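Local coordinates for YHR177W (PDB 4M8B), which probably binds DNA through the WOPR domain captured here, a fungal transcription-factor module crystallised in complex with DNA, at residues G78-Y83 and K121-K126. Residues are numbered along the deposited sequence; the frame is centred on the assembly and turned at random.
Sequences GKFLVY and KTFSLK. With EDO (1,2-ethanediol), chain D; nucleotides of chain A.
L81 and T122 form the hydrogen-bonded antiparallel pair that joins strand 80-83 to strand 121-126, with L81 N to T122 O at 3.1 Å and T122 N to L81 O at 2.9 Å. V82 and K121 follow as a non-hydrogen-bonded pair. On the sheet face of F80, V82, K121 and F123, the K121 side chain lies over the F80 ring. The bend at chi3 (-49°) turns the lysine chain so that K121 CE sits 4.1 Å from the F80 ring centroid in a CH-pi contact. K121 NZ also stays over the F80 ring face as a cation-pi partner, 20° off the ring normal, while it bonds to the carbonyl of I13. F123 meets F80 obliquely, with planes at 58°. F123 CB reaches F80 CE1 at 3.8 Å. L19 of helix 16-28 touches both phenylalanines. K79 runs extended from beside F123 to a salt bridge with E16.

The face of L81 and T122 looks to the DNA. T122 OG1, set between its backbone N and carbonyl carbon, packs on L81 CB and lies in plane at the edge of the Y83 ring. One water bonds T122 OG1 and donates to O5' and OP2 of DT10 of chain A. L81 CD1 lies 3.4 Å from O5' of DG11 of chain A. This is an antiparallel sheet of the WOPR domain. Helix 16-28 and helix 172-179 pack on F123 on one face, and the other face lies against the DNA backbone.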
ATOM      1  N   GLY C  78       8.511  -3.373  -9.332  1.00 40.42           N
ATOM      2  CA  GLY C  78       9.673  -3.298  -8.471  1.00 36.34           C
ATOM      3  C   GLY C  78       9.570  -4.342  -7.377  1.00 38.67           C
ATOM      4  O   GLY C  78       9.581  -5.543  -7.649  1.00 39.47           O
ATOM      5  N   LYS C  79       9.468  -3.884  -6.136  1.00 36.09           N
ATOM      6  CA  LYS C  79       9.299  -4.786  -5.009  1.00 34.21           C
ATOM      7  C   LYS C  79       7.878  -4.688  -4.468  1.00 36.70           C
ATOM      8  O   LYS C  79       7.552  -5.288  -3.445  1.00 27.30           O
ATOM      9  CB  LYS C  79      10.321  -4.465  -3.918  1.00 34.02           C
ATOM     10  CG  LYS C  79      11.763  -4.506  -4.399  1.00 40.60           C
ATOM     11  CD  LYS C  79      12.744  -4.207  -3.273  1.00 48.24           C
ATOM     12  CE  LYS C  79      14.181  -4.283  -3.765  1.00 41.17           C
ATOM     13  NZ  LYS C  79      15.159  -4.034  -2.670  1.00 45.64           N
ATOM     14  N   PHE C  80       7.039  -3.927  -5.166  1.00 32.37           N
ATOM     15  CA  PHE C  80       5.645  -3.754  -4.773  1.00 25.28           C
ATOM     16  C   PHE C  80       4.728  -4.705  -5.529  1.00 31.38           C
ATOM     17  O   PHE C  80       5.034  -5.121  -6.645  1.00 38.95           O
ATOM     18  CB  PHE C  80       5.175  -2.324  -5.049  1.00 23.54           C
ATOM     19  CG  PHE C  80       5.857  -1.281  -4.215  1.00 29.07           C
ATOM     20  CD1 PHE C  80       5.509  -1.101  -2.887  1.00 35.10           C
ATOM     21  CD2 PHE C  80       6.830  -0.463  -4.765  1.00 46.81           C
ATOM     22  CE1 PHE C  80       6.131  -0.133  -2.116  1.00 33.61           C
ATOM     23  CE2 PHE C  80       7.454   0.507  -4.002  1.00 46.83           C
ATOM     24  CZ  PHE C  80       7.104   0.673  -2.676  1.00 36.20           C
ATOM     25  N   LEU C  81       3.602  -5.042  -4.911  1.00 27.18           N
ATOM     26  CA  LEU C  81       2.511  -5.690  -5.622  1.00 23.90           C
ATOM     27  C   LEU C  81       1.462  -4.627  -5.926  1.00 27.55           C
ATOM     28  O   LEU C  81       1.190  -3.763  -5.094  1.00 34.14           O
ATOM     29  CB  LEU C  81       1.911  -6.829  -4.794  1.00 27.35           C
ATOM     30  CG  LEU C  81       2.777  -8.087  -4.712  1.00 33.81           C
ATOM     31  CD1 LEU C  81       2.108  -9.174  -3.883  1.00 22.16           C
ATOM     32  CD2 LEU C  81       3.085  -8.593  -6.109  1.00 34.83           C
ATOM     33  N   VAL C  82       0.889  -4.676  -7.123  1.00 24.11           N
ATOM     34  CA  VAL C  82      -0.112  -3.695  -7.525  1.00 24.64           C
ATOM     35  C   VAL C  82      -1.423  -4.366  -7.926  1.00 27.90           C
ATOM     36  O   VAL C  82      -1.424  -5.424  -8.555  1.00 30.31           O
ATOM     37  CB  VAL C  82       0.394  -2.816  -8.685  1.00 22.07           C
ATOM     38  CG1 VAL C  82      -0.698  -1.870  -9.153  1.00 25.62           C
ATOM     39  CG2 VAL C  82       1.616  -2.034  -8.253  1.00 29.84           C
ATOM     40  N   TYR C  83      -2.539  -3.744  -7.559  1.00 21.42           N
ATOM     41  CA  TYR C  83      -3.853  -4.277  -7.887  1.00 21.04           C
ATOM     42  C   TYR C  83      -4.754  -3.170  -8.430  1.00 29.91           C
ATOM     43  O   TYR C  83      -4.597  -2.002  -8.074  1.00 28.08           O
ATOM     44  CB  TYR C  83      -4.496  -4.901  -6.650  1.00 21.69           C
ATOM     45  CG  TYR C  83      -3.635  -5.906  -5.918  1.00 18.33           C
ATOM     46  CD1 TYR C  83      -2.631  -5.492  -5.056  1.00 18.52           C
ATOM     47  CD2 TYR C  83      -3.845  -7.268  -6.066  1.00 12.13           C
ATOM     48  CE1 TYR C  83      -1.852  -6.409  -4.373  1.00 20.20           C
ATOM     49  CE2 TYR C  83      -3.070  -8.190  -5.387  1.00 11.98           C
ATOM     50  CZ  TYR C  83      -2.076  -7.754  -4.542  1.00 18.22           C
ATOM     51  OH  TYR C  83      -1.301  -8.668  -3.866  1.00 24.62           O
ATOM     52  N   LYS C 121      -1.170  -0.592  -3.811  1.00 18.68           N
ATOM     53  CA  LYS C 121       0.151  -1.212  -3.842  1.00 28.22           C
ATOM     54  C   LYS C 121       0.538  -1.671  -2.442  1.00 26.24           C
ATOM     55  O   LYS C 121       0.233  -1.003  -1.455  1.00 28.82           O
ATOM     56  CB  LYS C 121       1.198  -0.264  -4.436  1.00 16.76           C
ATOM     57  CG  LYS C 121       1.524   0.944  -3.586  1.00 29.11           C
ATOM     58  CD  LYS C 121       2.175   2.033  -4.430  1.00 28.39           C
ATOM     59  CE  LYS C 121       3.306   1.478  -5.267  1.00 34.75           C
ATOM     60  NZ  LYS C 121       3.888   2.518  -6.163  1.00 46.92           N
ATOM     61  N   THR C 122       1.195  -2.823  -2.360  1.00 19.70           N
ATOM     62  CA  THR C 122       1.498  -3.431  -1.072  1.00 29.36           C
ATOM     63  C   THR C 122       2.977  -3.755  -0.959  1.00 26.36           C
ATOM     64  O   THR C 122       3.660  -3.949  -1.962  1.00 37.66           O
ATOM     65  CB  THR C 122       0.684  -4.726  -0.847  1.00 38.68           C
ATOM     66  OG1 THR C 122       1.032  -5.691  -1.848  1.00 37.17           O
ATOM     67  CG2 THR C 122      -0.810  -4.442  -0.920  1.00 24.24           C
ATOM     68  N   PHE C 123       3.459  -3.822   0.276  1.00 24.43           N
ATOM     69  CA  PHE C 123       4.849  -4.139   0.551  1.00 26.49           C
ATOM     70  C   PHE C 123       4.943  -4.810   1.912  1.00 27.40           C
ATOM     71  O   PHE C 123       4.276  -4.396   2.860  1.00 32.57           O
ATOM     72  CB  PHE C 123       5.697  -2.864   0.532  1.00 20.59           C
ATOM     73  CG  PHE C 123       7.165  -3.105   0.742  1.00 18.01           C
ATOM     74  CD1 PHE C 123       7.686  -3.233   2.021  1.00 26.23           C
ATOM     75  CD2 PHE C 123       8.026  -3.199  -0.338  1.00 30.87           C
ATOM     76  CE1 PHE C 123       9.038  -3.456   2.216  1.00 31.01           C
ATOM     77  CE2 PHE C 123       9.380  -3.421  -0.151  1.00 22.35           C
ATOM     78  CZ  PHE C 123       9.887  -3.550   1.129  1.00 26.07           C
ATOM     79  N   SER C 124       5.760  -5.852   2.009  1.00 26.82           N
ATOM     80  CA  SER C 124       5.969  -6.534   3.280  1.00 31.86           C
ATOM     81  C   SER C 124       7.436  -6.484   3.680  1.00 28.69           C
ATOM     82  O   SER C 124       8.324  -6.713   2.859  1.00 29.24           O
ATOM     83  CB  SER C 124       5.479  -7.983   3.219  1.00 28.97           C
ATOM     84  OG  SER C 124       6.143  -8.705   2.198  1.00 65.11           O
ATOM     85  N   LEU C 125       7.682  -6.176   4.948  1.00 33.11           N
ATOM     86  CA  LEU C 125       9.038  -6.078   5.465  1.00 23.00           C
ATOM     87  C   LEU C 125       9.199  -6.926   6.717  1.00 36.82           C
ATOM     88  O   LEU C 125       8.489  -6.731   7.705  1.00 45.74           O
ATOM     89  CB  LEU C 125       9.379  -4.623   5.789  1.00 34.43           C
ATOM     90  CG  LEU C 125      10.710  -4.389   6.506  1.00 36.02           C
ATOM     91  CD1 LEU C 125      11.874  -4.606   5.554  1.00 40.56           C
ATOM     92  CD2 LEU C 125      10.762  -2.995   7.114  1.00 34.78           C
ATOM     93  N   LYS C 126      10.128  -7.873   6.667  1.00 46.36           N
ATOM     94  CA  LYS C 126      10.479  -8.660   7.839  1.00 46.12           C
ATOM     95  C   LYS C 126      11.704  -8.023   8.475  1.00 49.45           C
ATOM     96  O   LYS C 126      12.738  -7.872   7.827  1.00 55.25           O
ATOM     97  CB  LYS C 126      10.756 -10.109   7.442  1.00 48.91           C
ATOM     98  CG  LYS C 126       9.565 -10.787   6.785  1.00 54.51           C
ATOM     99  CD  LYS C 126       9.931 -12.134   6.188  1.00 71.66           C
ATOM    100  CE  LYS C 126       8.721 -12.780   5.533  1.00 79.68           C
ATOM    101  NZ  LYS C 126       7.595 -12.930   6.496  1.00 83.03           N
TER
HETATM  102  C1  EDO D 301       1.551  -6.635   2.258  1.00 36.45           C
HETATM  103  O1  EDO D 301       2.564  -6.737   3.267  1.00 58.14           O
HETATM  104  C2  EDO D 301       0.499  -7.705   2.512  1.00 48.76           C
HETATM  105  O2  EDO D 301      -0.392  -7.264   3.543  1.00 44.03           O
ATOM    106  P    DG A  11       3.321 -10.723   0.269  1.00 32.03           P
ATOM    107  OP1  DG A  11       4.344 -11.509   0.988  1.00 28.07           O
ATOM    108  OP2  DG A  11       3.010  -9.356   0.741  1.00 44.47           O
ATOM    109  O5'  DG A  11       3.740 -10.639  -1.271  1.00 33.76           O
ATOM    110  C5'  DG A  11       4.769 -11.473  -1.816  1.00 40.92           C
ATOM    111  C4'  DG A  11       4.298 -12.893  -2.092  1.00 44.89           C
ATOM    112  O4'  DG A  11       2.988 -12.883  -2.699  1.00 39.48           O
ATOM    113  C3'  DG A  11       5.137 -13.674  -3.094  1.00 49.63           C
ATOM    114  O3'  DG A  11       6.232 -14.299  -2.437  1.00 40.65           O
ATOM    115  C2'  DG A  11       4.152 -14.681  -3.692  1.00 36.70           C
ATOM    116  C1'  DG A  11       2.778 -14.087  -3.407  1.00 27.12           C
ATOM    117  N9   DG A  11       1.942 -13.801  -4.577  1.00 23.71           N
ATOM    118  C8   DG A  11       1.460 -12.576  -4.972  1.00 34.46           C
ATOM    119  N7   DG A  11       0.721 -12.626  -6.050  1.00 32.21           N
ATOM    120  C5   DG A  11       0.706 -13.970  -6.391  1.00 25.22           C
ATOM    121  C6   DG A  11       0.067 -14.631  -7.466  1.00 31.00           C
ATOM    122  O6   DG A  11      -0.638 -14.148  -8.366  1.00 21.97           O
ATOM    123  N1   DG A  11       0.311 -16.003  -7.439  1.00 29.74           N
ATOM    124  C2   DG A  11       1.075 -16.651  -6.496  1.00 35.86           C
ATOM    125  N2   DG A  11       1.197 -17.981  -6.635  1.00 34.24           N
ATOM    126  N3   DG A  11       1.676 -16.041  -5.483  1.00 34.18           N
ATOM    127  C4   DG A  11       1.451 -14.706  -5.493  1.00 27.93           C
ATOM    128  P    DT A  10      -2.879  -8.587   0.873  1.00 29.16           P
ATOM    129  OP1  DT A  10      -2.482  -8.124   2.224  1.00 22.82           O
ATOM    130  OP2  DT A  10      -3.125  -7.607  -0.206  1.00 31.71           O
ATOM    131  O5'  DT A  10      -1.787  -9.633   0.369  1.00 23.84           O
ATOM    132  C5'  DT A  10      -1.447 -10.717   1.217  1.00 26.15           C
ATOM    133  C4'  DT A  10      -0.450 -11.672   0.574  1.00 29.98           C
ATOM    134  O4'  DT A  10      -1.119 -12.537  -0.386  1.00 34.12           O
ATOM    135  C3'  DT A  10       0.713 -11.040  -0.196  1.00 27.68           C
ATOM    136  O3'  DT A  10       1.963 -11.592   0.270  1.00 34.02           O
ATOM    137  C2'  DT A  10       0.404 -11.434  -1.641  1.00 28.84           C
ATOM    138  C1'  DT A  10      -0.198 -12.810  -1.419  1.00 29.22           C
ATOM    139  N1   DT A  10      -0.901 -13.463  -2.579  1.00 26.96           N
ATOM    140  C2   DT A  10      -0.761 -14.829  -2.785  1.00 45.23           C
ATOM    141  O2   DT A  10      -0.087 -15.568  -2.082  1.00 51.35           O
ATOM    142  N3   DT A  10      -1.451 -15.322  -3.866  1.00 24.28           N
ATOM    143  C4   DT A  10      -2.249 -14.609  -4.743  1.00 33.64           C
ATOM    144  O4   DT A  10      -2.823 -15.159  -5.682  1.00 20.79           O
ATOM    145  C5   DT A  10      -2.351 -13.190  -4.467  1.00 24.93           C
ATOM    146  C7   DT A  10      -3.185 -12.298  -5.342  1.00 35.61           C
ATOM    147  C6   DT A  10      -1.685 -12.693  -3.415  1.00 11.22           C
TER
HETATM  148  O   HOH W   1      -0.711  -7.727  -1.701  1.00 21.75           O